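Long-range contacts in PppA (Pseudomonas aeruginosa, PDB 6JKV), which regulates type VI secretion and probably acts as a manganese-dependent serine/threonine phosphatase of the PP2C family: residues A[87-92]-A[127-132]; A[134-139]-A[196-201]; A[143-148]-A[205-210]; A[236-241]-A[256-261]. One frame throughout, in Å; residues are numbered along the deposited sequence.

Interaction 1: residues A[87-92]-A[127-132]; sequences SSLPAY and AARGNQ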
# COMPACT_ATOMS: atom_id res chain seq x y z
N SER A 87 -8.64 16.76 11.82
CA SER A 87 -7.85 17.84 11.18
C SER A 87 -6.37 17.66 11.55
O SER A 87 -5.51 17.95 10.70
CB SER A 87 -8.36 19.20 11.56
OG SER A 87 -8.24 19.39 12.96
N SER A 88 -6.10 17.22 12.79
CA SER A 88 -4.73 16.95 13.30
C SER A 88 -4.22 15.62 12.74
O SER A 88 -4.84 14.58 13.02
CB SER A 88 -4.70 16.93 14.80
OG SER A 88 -3.54 16.28 15.28
N LEU A 89 -3.11 15.66 12.02
CA LEU A 89 -2.51 14.45 11.41
C LEU A 89 -2.12 13.44 12.49
O LEU A 89 -2.43 12.27 12.34
CB LEU A 89 -1.33 14.84 10.52
CG LEU A 89 -0.62 13.66 9.84
CD1 LEU A 89 -1.58 12.78 9.06
CD2 LEU A 89 0.48 14.16 8.92
N PRO A 90 -1.42 13.80 13.59
CA PRO A 90 -1.06 12.79 14.59
C PRO A 90 -2.26 12.08 15.21
O PRO A 90 -2.17 10.89 15.44
CB PRO A 90 -0.28 13.57 15.65
CG PRO A 90 0.24 14.79 14.91
CD PRO A 90 -0.84 15.12 13.90
N ALA A 91 -3.35 12.80 15.47
CA ALA A 91 -4.59 12.20 16.02
C ALA A 91 -5.20 11.26 14.99
O ALA A 91 -5.62 10.16 15.36
CB ALA A 91 -5.57 13.26 16.45
N TYR A 92 -5.23 11.69 13.72
CA TYR A 92 -5.73 10.88 12.59
C TYR A 92 -4.93 9.57 12.53
O TYR A 92 -5.53 8.50 12.47
CB TYR A 92 -5.68 11.67 11.28
CG TYR A 92 -6.41 11.02 10.14
CD1 TYR A 92 -7.66 10.44 10.31
CD2 TYR A 92 -5.87 11.02 8.86
CE1 TYR A 92 -8.34 9.85 9.25
CE2 TYR A 92 -6.53 10.43 7.80
CZ TYR A 92 -7.77 9.86 7.99
OH TYR A 92 -8.43 9.30 6.94
N ALA A 127 -1.22 9.18 4.82
CA ALA A 127 -2.18 10.19 5.29
C ALA A 127 -1.48 11.54 5.28
O ALA A 127 -0.33 11.61 5.77
CB ALA A 127 -2.69 9.84 6.66
N ALA A 128 -2.12 12.56 4.72
CA ALA A 128 -1.52 13.89 4.53
C ALA A 128 -2.43 14.96 5.12
O ALA A 128 -3.67 14.83 5.00
CB ALA A 128 -1.24 14.14 3.06
N ARG A 129 -1.82 15.95 5.76
CA ARG A 129 -2.47 17.20 6.21
C ARG A 129 -1.51 18.36 5.92
O ARG A 129 -0.47 18.46 6.58
CB ARG A 129 -2.80 17.15 7.70
CG ARG A 129 -3.83 16.10 8.08
CD ARG A 129 -5.21 16.46 7.56
NE ARG A 129 -6.23 15.59 8.12
CZ ARG A 129 -6.60 14.41 7.61
NH1 ARG A 129 -6.03 13.96 6.50
NH2 ARG A 129 -7.54 13.70 8.22
N GLY A 130 -1.85 19.19 4.93
CA GLY A 130 -0.99 20.31 4.50
C GLY A 130 0.40 19.83 4.13
O GLY A 130 0.53 18.97 3.22
N ASN A 131 1.41 20.32 4.85
CA ASN A 131 2.85 20.09 4.56
C ASN A 131 3.38 18.84 5.26
O ASN A 131 4.59 18.58 5.13
CB ASN A 131 3.72 21.29 4.97
CG ASN A 131 3.31 22.54 4.23
OD1 ASN A 131 2.73 22.46 3.16
ND2 ASN A 131 3.57 23.71 4.80
N GLN A 132 2.55 18.12 6.01
CA GLN A 132 3.02 16.92 6.73
C GLN A 132 2.24 15.70 6.25
O GLN A 132 1.04 15.83 5.93
CB GLN A 132 2.93 17.07 8.25
CG GLN A 132 1.81 17.98 8.71
CD GLN A 132 2.01 18.41 10.15
OE1 GLN A 132 3.09 18.86 10.52
NE2 GLN A 132 0.97 18.24 10.96
O HOH W 1 -1.78 18.50 11.30

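Interaction 2: residues A[134-139]-A[196-201]; sequences SCLWAG and LSEAAL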
# COMPACT_ATOMS: atom_id res chain seq x y z
N SER A 134 2.18 11.09 6.88
CA SER A 134 2.62 9.89 7.62
C SER A 134 2.36 8.67 6.75
O SER A 134 1.31 8.62 6.10
CB SER A 134 1.91 9.78 8.95
OG SER A 134 2.22 10.89 9.78
N CYS A 135 3.30 7.74 6.74
CA CYS A 135 3.14 6.41 6.11
C CYS A 135 3.08 5.37 7.22
O CYS A 135 3.97 5.36 8.09
CB CYS A 135 4.28 6.11 5.15
SG CYS A 135 4.31 4.41 4.55
N LEU A 136 2.04 4.55 7.21
CA LEU A 136 1.94 3.33 8.05
C LEU A 136 1.95 2.13 7.12
O LEU A 136 1.26 2.16 6.09
CB LEU A 136 0.66 3.36 8.88
CG LEU A 136 0.60 4.40 9.99
CD1 LEU A 136 -0.84 4.60 10.47
CD2 LEU A 136 1.50 4.01 11.15
N TRP A 137 2.72 1.10 7.46
CA TRP A 137 2.76 -0.12 6.61
C TRP A 137 3.10 -1.35 7.44
O TRP A 137 3.74 -1.25 8.52
CB TRP A 137 3.73 0.07 5.44
CG TRP A 137 5.14 -0.31 5.73
CD1 TRP A 137 5.73 -1.52 5.49
CD2 TRP A 137 6.17 0.53 6.30
NE1 TRP A 137 7.04 -1.50 5.87
CE2 TRP A 137 7.34 -0.25 6.36
CE3 TRP A 137 6.21 1.85 6.76
CZ2 TRP A 137 8.54 0.25 6.87
CZ3 TRP A 137 7.40 2.34 7.25
CH2 TRP A 137 8.55 1.55 7.30
N ALA A 138 2.66 -2.49 6.91
CA ALA A 138 2.97 -3.84 7.40
C ALA A 138 2.86 -4.79 6.21
O ALA A 138 1.74 -4.95 5.68
CB ALA A 138 2.05 -4.21 8.53
N GLY A 139 3.99 -5.34 5.77
CA GLY A 139 4.07 -6.25 4.61
C GLY A 139 5.04 -5.75 3.56
O GLY A 139 5.94 -4.97 3.89
N LEU A 196 2.81 -2.09 13.38
CA LEU A 196 2.91 -1.24 12.17
C LEU A 196 4.24 -0.47 12.20
O LEU A 196 4.62 0.02 13.27
CB LEU A 196 1.74 -0.26 12.12
CG LEU A 196 0.38 -0.86 11.78
CD1 LEU A 196 -0.73 0.02 12.33
CD2 LEU A 196 0.22 -1.03 10.27
N SER A 197 4.90 -0.38 11.05
CA SER A 197 6.03 0.55 10.86
C SER A 197 5.47 1.89 10.43
O SER A 197 4.42 1.92 9.75
CB SER A 197 7.03 -0.00 9.89
OG SER A 197 7.78 -1.05 10.50
N GLU A 198 6.12 2.97 10.84
CA GLU A 198 5.68 4.35 10.56
C GLU A 198 6.88 5.16 10.06
O GLU A 198 8.00 4.97 10.57
CB GLU A 198 5.07 4.99 11.81
CG GLU A 198 4.41 6.34 11.53
CD GLU A 198 3.84 7.01 12.76
OE1 GLU A 198 3.69 6.34 13.79
OE2 GLU A 198 3.58 8.23 12.70
N ALA A 199 6.64 6.03 9.09
CA ALA A 199 7.62 7.03 8.63
C ALA A 199 6.91 8.36 8.42
O ALA A 199 5.89 8.38 7.71
CB ALA A 199 8.32 6.57 7.37
N ALA A 200 7.43 9.42 9.03
CA ALA A 200 6.92 10.80 8.85
C ALA A 200 7.58 11.40 7.62
O ALA A 200 8.76 11.09 7.34
CB ALA A 200 7.19 11.63 10.08
N LEU A 201 6.83 12.24 6.90
CA LEU A 201 7.30 12.90 5.66
C LEU A 201 6.95 14.38 5.74
O LEU A 201 5.84 14.72 6.15
CB LEU A 201 6.62 12.25 4.45
CG LEU A 201 6.92 10.78 4.20
CD1 LEU A 201 5.92 10.18 3.22
CD2 LEU A 201 8.34 10.59 3.69
O HOH W 2 4.27 10.44 10.96

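Interaction 3: residues A[143-148]-A[205-210]; sequences LYRLRG and PGDSFL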
# COMPACT_ATOMS: atom_id res chain seq x y z
N LEU A 143 5.52 2.18 -0.32
CA LEU A 143 5.37 3.62 -0.64
C LEU A 143 6.72 4.15 -1.12
O LEU A 143 7.74 3.95 -0.41
CB LEU A 143 4.90 4.39 0.58
CG LEU A 143 4.99 5.90 0.42
CD1 LEU A 143 3.85 6.41 -0.45
CD2 LEU A 143 5.02 6.58 1.77
N TYR A 144 6.71 4.81 -2.28
CA TYR A 144 7.85 5.56 -2.83
C TYR A 144 7.51 7.05 -2.88
O TYR A 144 6.33 7.40 -3.02
CB TYR A 144 8.19 5.10 -4.25
CG TYR A 144 8.70 3.70 -4.39
CD1 TYR A 144 7.82 2.63 -4.50
CD2 TYR A 144 10.05 3.44 -4.49
CE1 TYR A 144 8.29 1.34 -4.68
CE2 TYR A 144 10.53 2.16 -4.67
CZ TYR A 144 9.65 1.10 -4.76
OH TYR A 144 10.11 -0.17 -4.96
N ARG A 145 8.53 7.89 -2.80
CA ARG A 145 8.38 9.34 -3.05
C ARG A 145 9.24 9.72 -4.25
O ARG A 145 10.42 9.37 -4.27
CB ARG A 145 8.77 10.16 -1.82
CG ARG A 145 8.92 11.64 -2.12
CD ARG A 145 9.17 12.48 -0.90
NE ARG A 145 10.43 12.14 -0.28
CZ ARG A 145 10.85 12.60 0.89
NH1 ARG A 145 10.09 13.44 1.58
NH2 ARG A 145 12.01 12.20 1.38
N LEU A 146 8.65 10.42 -5.22
CA LEU A 146 9.39 11.07 -6.32
C LEU A 146 9.51 12.56 -5.99
O LEU A 146 8.47 13.23 -5.86
CB LEU A 146 8.65 10.86 -7.64
CG LEU A 146 9.38 11.39 -8.87
CD1 LEU A 146 10.51 10.46 -9.26
CD2 LEU A 146 8.42 11.58 -10.03
N ARG A 147 10.74 13.04 -5.86
CA ARG A 147 11.04 14.46 -5.61
C ARG A 147 12.22 14.87 -6.49
O ARG A 147 13.24 14.18 -6.48
CB ARG A 147 11.36 14.67 -4.13
CG ARG A 147 11.82 16.08 -3.79
CD ARG A 147 12.08 16.19 -2.30
NE ARG A 147 10.85 16.34 -1.53
CZ ARG A 147 10.78 16.43 -0.20
NH1 ARG A 147 11.88 16.36 0.52
NH2 ARG A 147 9.62 16.58 0.40
N GLY A 148 12.06 15.97 -7.23
CA GLY A 148 13.08 16.48 -8.16
C GLY A 148 13.52 15.43 -9.17
O GLY A 148 14.71 15.38 -9.49
N PRO A 205 5.48 21.11 -2.42
CA PRO A 205 4.77 21.21 -3.69
C PRO A 205 5.62 20.56 -4.79
O PRO A 205 6.81 20.83 -4.85
CB PRO A 205 4.59 22.72 -3.91
CG PRO A 205 4.66 23.29 -2.51
CD PRO A 205 5.67 22.42 -1.78
N GLY A 206 5.01 19.70 -5.60
CA GLY A 206 5.68 19.00 -6.70
C GLY A 206 6.08 17.59 -6.33
O GLY A 206 6.51 16.86 -7.25
N ASP A 207 5.97 17.23 -5.05
CA ASP A 207 6.25 15.85 -4.58
C ASP A 207 5.22 14.90 -5.19
O ASP A 207 4.06 15.32 -5.35
CB ASP A 207 6.19 15.72 -3.05
CG ASP A 207 7.41 16.27 -2.35
OD1 ASP A 207 8.35 16.72 -3.05
OD2 ASP A 207 7.42 16.25 -1.10
N SER A 208 5.65 13.69 -5.52
CA SER A 208 4.80 12.57 -5.98
C SER A 208 5.01 11.38 -5.05
O SER A 208 6.11 11.27 -4.46
CB SER A 208 5.11 12.17 -7.40
OG SER A 208 4.30 12.88 -8.31
N PHE A 209 4.00 10.53 -4.95
CA PHE A 209 4.02 9.32 -4.10
C PHE A 209 3.40 8.17 -4.88
O PHE A 209 2.42 8.39 -5.61
CB PHE A 209 3.26 9.56 -2.80
CG PHE A 209 3.78 10.73 -2.01
CD1 PHE A 209 4.87 10.58 -1.17
CD2 PHE A 209 3.18 11.97 -2.11
CE1 PHE A 209 5.34 11.66 -0.44
CE2 PHE A 209 3.65 13.04 -1.38
CZ PHE A 209 4.73 12.88 -0.54
N LEU A 210 3.98 6.99 -4.72
CA LEU A 210 3.43 5.74 -5.28
C LEU A 210 3.24 4.73 -4.15
O LEU A 210 4.23 4.40 -3.48
CB LEU A 210 4.39 5.19 -6.33
CG LEU A 210 4.09 3.75 -6.76
CD1 LEU A 210 2.83 3.72 -7.62
CD2 LEU A 210 5.27 3.13 -7.49
O HOH W 3 7.34 14.39 1.35
O HOH W 4 7.06 14.54 -8.21
O HOH W 5 9.73 17.57 -7.14

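Interaction 4: residues A[236-241]-A[256-261]; sequences AVVRSL and ALVVRA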
# COMPACT_ATOMS: atom_id res chain seq x y z
N ALA A 236 -3.06 8.70 -15.78
CA ALA A 236 -2.26 8.11 -16.88
C ALA A 236 -1.08 7.34 -16.28
O ALA A 236 -0.73 6.29 -16.84
CB ALA A 236 -1.79 9.18 -17.84
N VAL A 237 -0.50 7.83 -15.19
CA VAL A 237 0.72 7.23 -14.58
C VAL A 237 0.37 5.85 -14.03
O VAL A 237 1.06 4.89 -14.38
CB VAL A 237 1.34 8.15 -13.51
CG1 VAL A 237 2.28 7.39 -12.60
CG2 VAL A 237 2.06 9.33 -14.12
N VAL A 238 -0.68 5.73 -13.22
CA VAL A 238 -1.07 4.43 -12.62
C VAL A 238 -1.41 3.46 -13.76
O VAL A 238 -0.99 2.31 -13.68
CB VAL A 238 -2.21 4.55 -11.59
CG1 VAL A 238 -1.76 5.36 -10.38
CG2 VAL A 238 -3.48 5.14 -12.19
N ARG A 239 -2.13 3.91 -14.79
CA ARG A 239 -2.52 3.04 -15.92
C ARG A 239 -1.28 2.60 -16.70
O ARG A 239 -1.26 1.46 -17.19
CB ARG A 239 -3.54 3.72 -16.83
CG ARG A 239 -4.95 3.20 -16.63
CD ARG A 239 -5.95 4.32 -16.61
NE ARG A 239 -7.22 3.89 -16.04
CZ ARG A 239 -7.67 4.20 -14.83
NH1 ARG A 239 -6.95 4.95 -14.00
NH2 ARG A 239 -8.84 3.75 -14.42
N SER A 240 -0.27 3.48 -16.83
CA SER A 240 0.99 3.15 -17.54
C SER A 240 1.80 2.16 -16.71
O SER A 240 2.42 1.24 -17.29
CB SER A 240 1.77 4.37 -17.86
OG SER A 240 0.98 5.29 -18.59
N LEU A 241 1.80 2.31 -15.38
CA LEU A 241 2.51 1.37 -14.49
C LEU A 241 1.92 -0.03 -14.64
O LEU A 241 2.68 -0.99 -14.86
CB LEU A 241 2.41 1.84 -13.04
CG LEU A 241 3.30 3.03 -12.67
CD1 LEU A 241 2.86 3.60 -11.32
CD2 LEU A 241 4.76 2.62 -12.64
N ALA A 256 -1.56 0.00 -8.41
CA ALA A 256 -0.77 1.25 -8.32
C ALA A 256 -1.71 2.38 -7.92
O ALA A 256 -2.83 2.46 -8.45
CB ALA A 256 -0.07 1.53 -9.63
N LEU A 257 -1.25 3.19 -6.98
CA LEU A 257 -1.97 4.40 -6.52
C LEU A 257 -0.95 5.54 -6.45
O LEU A 257 0.06 5.39 -5.73
CB LEU A 257 -2.60 4.12 -5.16
CG LEU A 257 -3.77 5.02 -4.78
CD1 LEU A 257 -4.75 4.29 -3.85
CD2 LEU A 257 -3.25 6.28 -4.12
N VAL A 258 -1.20 6.60 -7.21
CA VAL A 258 -0.26 7.76 -7.31
C VAL A 258 -0.93 8.98 -6.69
O VAL A 258 -2.12 9.21 -6.96
CB VAL A 258 0.21 8.00 -8.76
CG1 VAL A 258 0.87 9.37 -8.91
CG2 VAL A 258 1.15 6.90 -9.20
N VAL A 259 -0.18 9.69 -5.87
CA VAL A 259 -0.60 10.95 -5.22
C VAL A 259 0.40 12.03 -5.62
O VAL A 259 1.62 11.78 -5.56
CB VAL A 259 -0.69 10.79 -3.69
CG1 VAL A 259 -1.19 12.06 -3.02
CG2 VAL A 259 -1.57 9.61 -3.30
N ARG A 260 -0.11 13.20 -6.00
CA ARG A 260 0.73 14.36 -6.37
C ARG A 260 0.32 15.56 -5.52
O ARG A 260 -0.88 15.85 -5.45
CB ARG A 260 0.60 14.68 -7.85
CG ARG A 260 1.46 15.86 -8.28
CD ARG A 260 1.42 16.07 -9.77
NE ARG A 260 2.31 15.17 -10.48
CZ ARG A 260 3.62 15.36 -10.60
NH1 ARG A 260 4.21 16.39 -10.01
NH2 ARG A 260 4.34 14.50 -11.31
N ALA A 261 1.31 16.24 -4.93
CA ALA A 261 1.12 17.44 -4.09
C ALA A 261 1.33 18.70 -4.94
O ALA A 261 2.25 18.69 -5.78
CB ALA A 261 2.06 17.40 -2.92

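Interaction 1: residues A[87-92]-A[127-132]
NH2 of Arg-129 lies over one face of the Tyr-92 ring, offset toward the rim. It comes nearest at CD2 of Tyr-92, with NH2 of Arg-129 3.2 Å away. CZ of Arg-129 stands 4.3 Å from the centroid of the Tyr-92 ring, so this is an off-centre cation-pi contact. The ring and guanidinium planes are 35° apart, and the arginine runs across the tyrosine. A bend at chi2 (-69°) turns the arginine back beside its own strand. There NH1 of Arg-129 donates to Ala-128 O at 2.9 Å, from above the carbonyl plane. NH2 of Arg-129 also bonds Ala-86 O, and NH1 bonds Ala-54 O, so several carbonyls hold the group in place. The aliphatic part of the arginine is used as well: CG of Arg-129 packs on CB of Leu-89 at 3.7 Å. The leucine forks over the strand end. CD1 of Leu-89 is 4.0 Å from CB of Ala-127, and CD2 of Leu-89 is 3.5 Å from Gln-132 O. Arg-129 to Gln-132 form the type II' turn of a beta hairpin, and Ser-88 is the N-cap of helix 89-114. Water 1 accepts from Leu-89 N, 3.2 Å away, and more weakly from Gln-132 NE2. No direct hydrogen bond joins the two segments. The helix start therefore meets the hairpin through apolar contact, one cation-pi contact and a water, while the arginine's polar bonds go to main-chain oxygens.

Interaction 2: residues A[134-139]-A[196-201]
Chi1 of 89° puts CG of Trp-137 between its backbone N and carbonyl carbon, and chi2 of 94° swings the indole toward Ser-197. The six-membered ring receives CB of Ser-197 over one face. This CH-pi contact is close, with CB of Ser-197 3.3 Å from the centroid of that Trp-137 ring and almost on the normal. OG of Ser-197 bonds His-158, whose ring also meets the indole nearly parallel to it. NE1 of Trp-137 donates to Arg-156 O. CZ3 of Trp-137 reaches CB of Ala-199 at 4.3 Å, on the same side of the sheet. Strands 132-138 and 197-202 run antiparallel here, the second being an outermost strand of one of the two five-stranded sheets of the PP2C fold. Cys-135 with Ala-199 and Trp-137 with Ser-197 are hydrogen-bonded pairs, and each makes two bonds. Cys-135 N to Ala-199 O is 2.8 Å and nearly straight at 170°. Leu-136 and Glu-198 form a non-hydrogen-bonded pair between them. Their side chains lie alongside each other on the other face, toward helix 89-114, with CD2 of Leu-136 3.7 Å from CG of Glu-198. OE1 of Glu-198 makes a salt bridge with Arg-97 of that helix. Water 2 donates to OE2 of Glu-198 at 2.9 Å. Further along, CB of Ala-138 touches CD2 of Leu-196 at 4.1 Å.

Interaction 3: residues A[143-148]-A[205-210]
Leu-210 lies alongside Tyr-144, and Asp-207 is held by Arg-147 near the other end of the pairing. Leu-210 and Asp-207 give up the most surface to this contact. CD2 of Leu-210 is 4.0 Å from CD1 of Tyr-144, and the two side chains point the same way. Their backbones form a hydrogen-bonded antiparallel pair, and Tyr-144 N reaches Leu-210 O at 2.8 Å. Helix 222-229 packs against both side chains. Arg-147 grips Asp-207 side-on. NE of Arg-147 gives an almost straight bond of 3.0 Å to OD1 of Asp-207. NH2 of Arg-147 meets the syn lone pair of OD2 of Asp-207 at 2.7 Å, and it also bonds His-202 O. Both acceptors lie near the guanidinium plane, but the carboxylate is turned 31° from it. A bend at chi3 (-78°) brings the arginine head to the acid. OD2 of Asp-207 also accepts from Leu-204 N and from water 3, which in turn accepts from NH1 of Arg-145. NH2 of Arg-145 makes a salt bridge with Glu-152. Phe-209 runs beside Arg-145, with CE1 of Phe-209 3.9 Å from CD of Arg-145. Leu-146 and Ser-208 add a second hydrogen-bonded pair. The strands are adjacent in one five-stranded sheet of the PP2C fold. Asp-207 is buried, and its charge is met by Arg-147, a main-chain NH and a water, a setting that would be expected to keep the carboxylate ionised.

Interaction 4: residues A[236-241]-A[256-261]
Val-238 points from helix 234-247 toward strand 254-261, and its CB and CG1 meet the strand. CB faces the strand backbone and the small residue Ala-256: CB of Val-238 is 3.8 Å from Ala-256 O and 4.2 Å from CB of Ala-256. From CB the branch CG1 goes on along the strand, being anti to the carbonyl carbon (chi1 -65°). CG1 of Val-238 passes near CA of Leu-257 and comes to 3.4 Å from Val-258 N. CG1 of Val-238 also presses against CG2 of Val-258 at 3.5 Å, tighter than usual for two methyl groups. The two valines lie antiparallel in passing. CG2 of Val-258 is also met by the neighbouring helix residue. CG1 of Val-237 reaches CG2 of Val-258 at 3.6 Å, and Val-237 lies crosswise to Val-258. One helical turn on from Val-237, CD1 of Leu-241 rests on CB of Ala-256 at 4.0 Å. CD1 of Leu-241 also lies 4.3 Å from CG2 of Val-258. The short helix and strand segments run roughly antiparallel, at 152°, with axes 7.7 Å apart at closest approach. This is a helix lying on one face of a PP2C beta sheet. Leu-229 of helix 222-229 touches Val-237 and Val-258, and Leu-225 and Val-228 touch Leu-241. Leu-210 of the adjoining strand meets Leu-241 and Val-258, while Val-238 meets Tyr-34 of strand 29-36. All six touching residues are buried. No hydrogen bond crosses the contact, so helix and strand are held together here by close apolar packing of branched side chains against Ala-256 and Val-258.

In the fold
Interactions 1 and 2 involve one sheet, and interactions 3 and 4 the other. Ala-127 O and Ser-134 N, 2.8 Å apart, join the first two across the hairpin. Phe-209 N and Val-259 O, also 2.8 Å apart, join the second two. Interactions 2 and 3 meet between the sheets, where CB of Cys-135 is 3.5 Å from CD2 of Leu-143 and Leu-201 touches Phe-209. Together they describe the two-sheet sandwich of a PP2C phosphatase with helices outside. The two manganese ions, bound by Asp-61, Gly-62, Asp-214 and Asp-252, are separate: side chains of Trp-137, Tyr-144 and Ala-256 each lie about 13 Å from a bound manganese. Interaction 1 lies away from them.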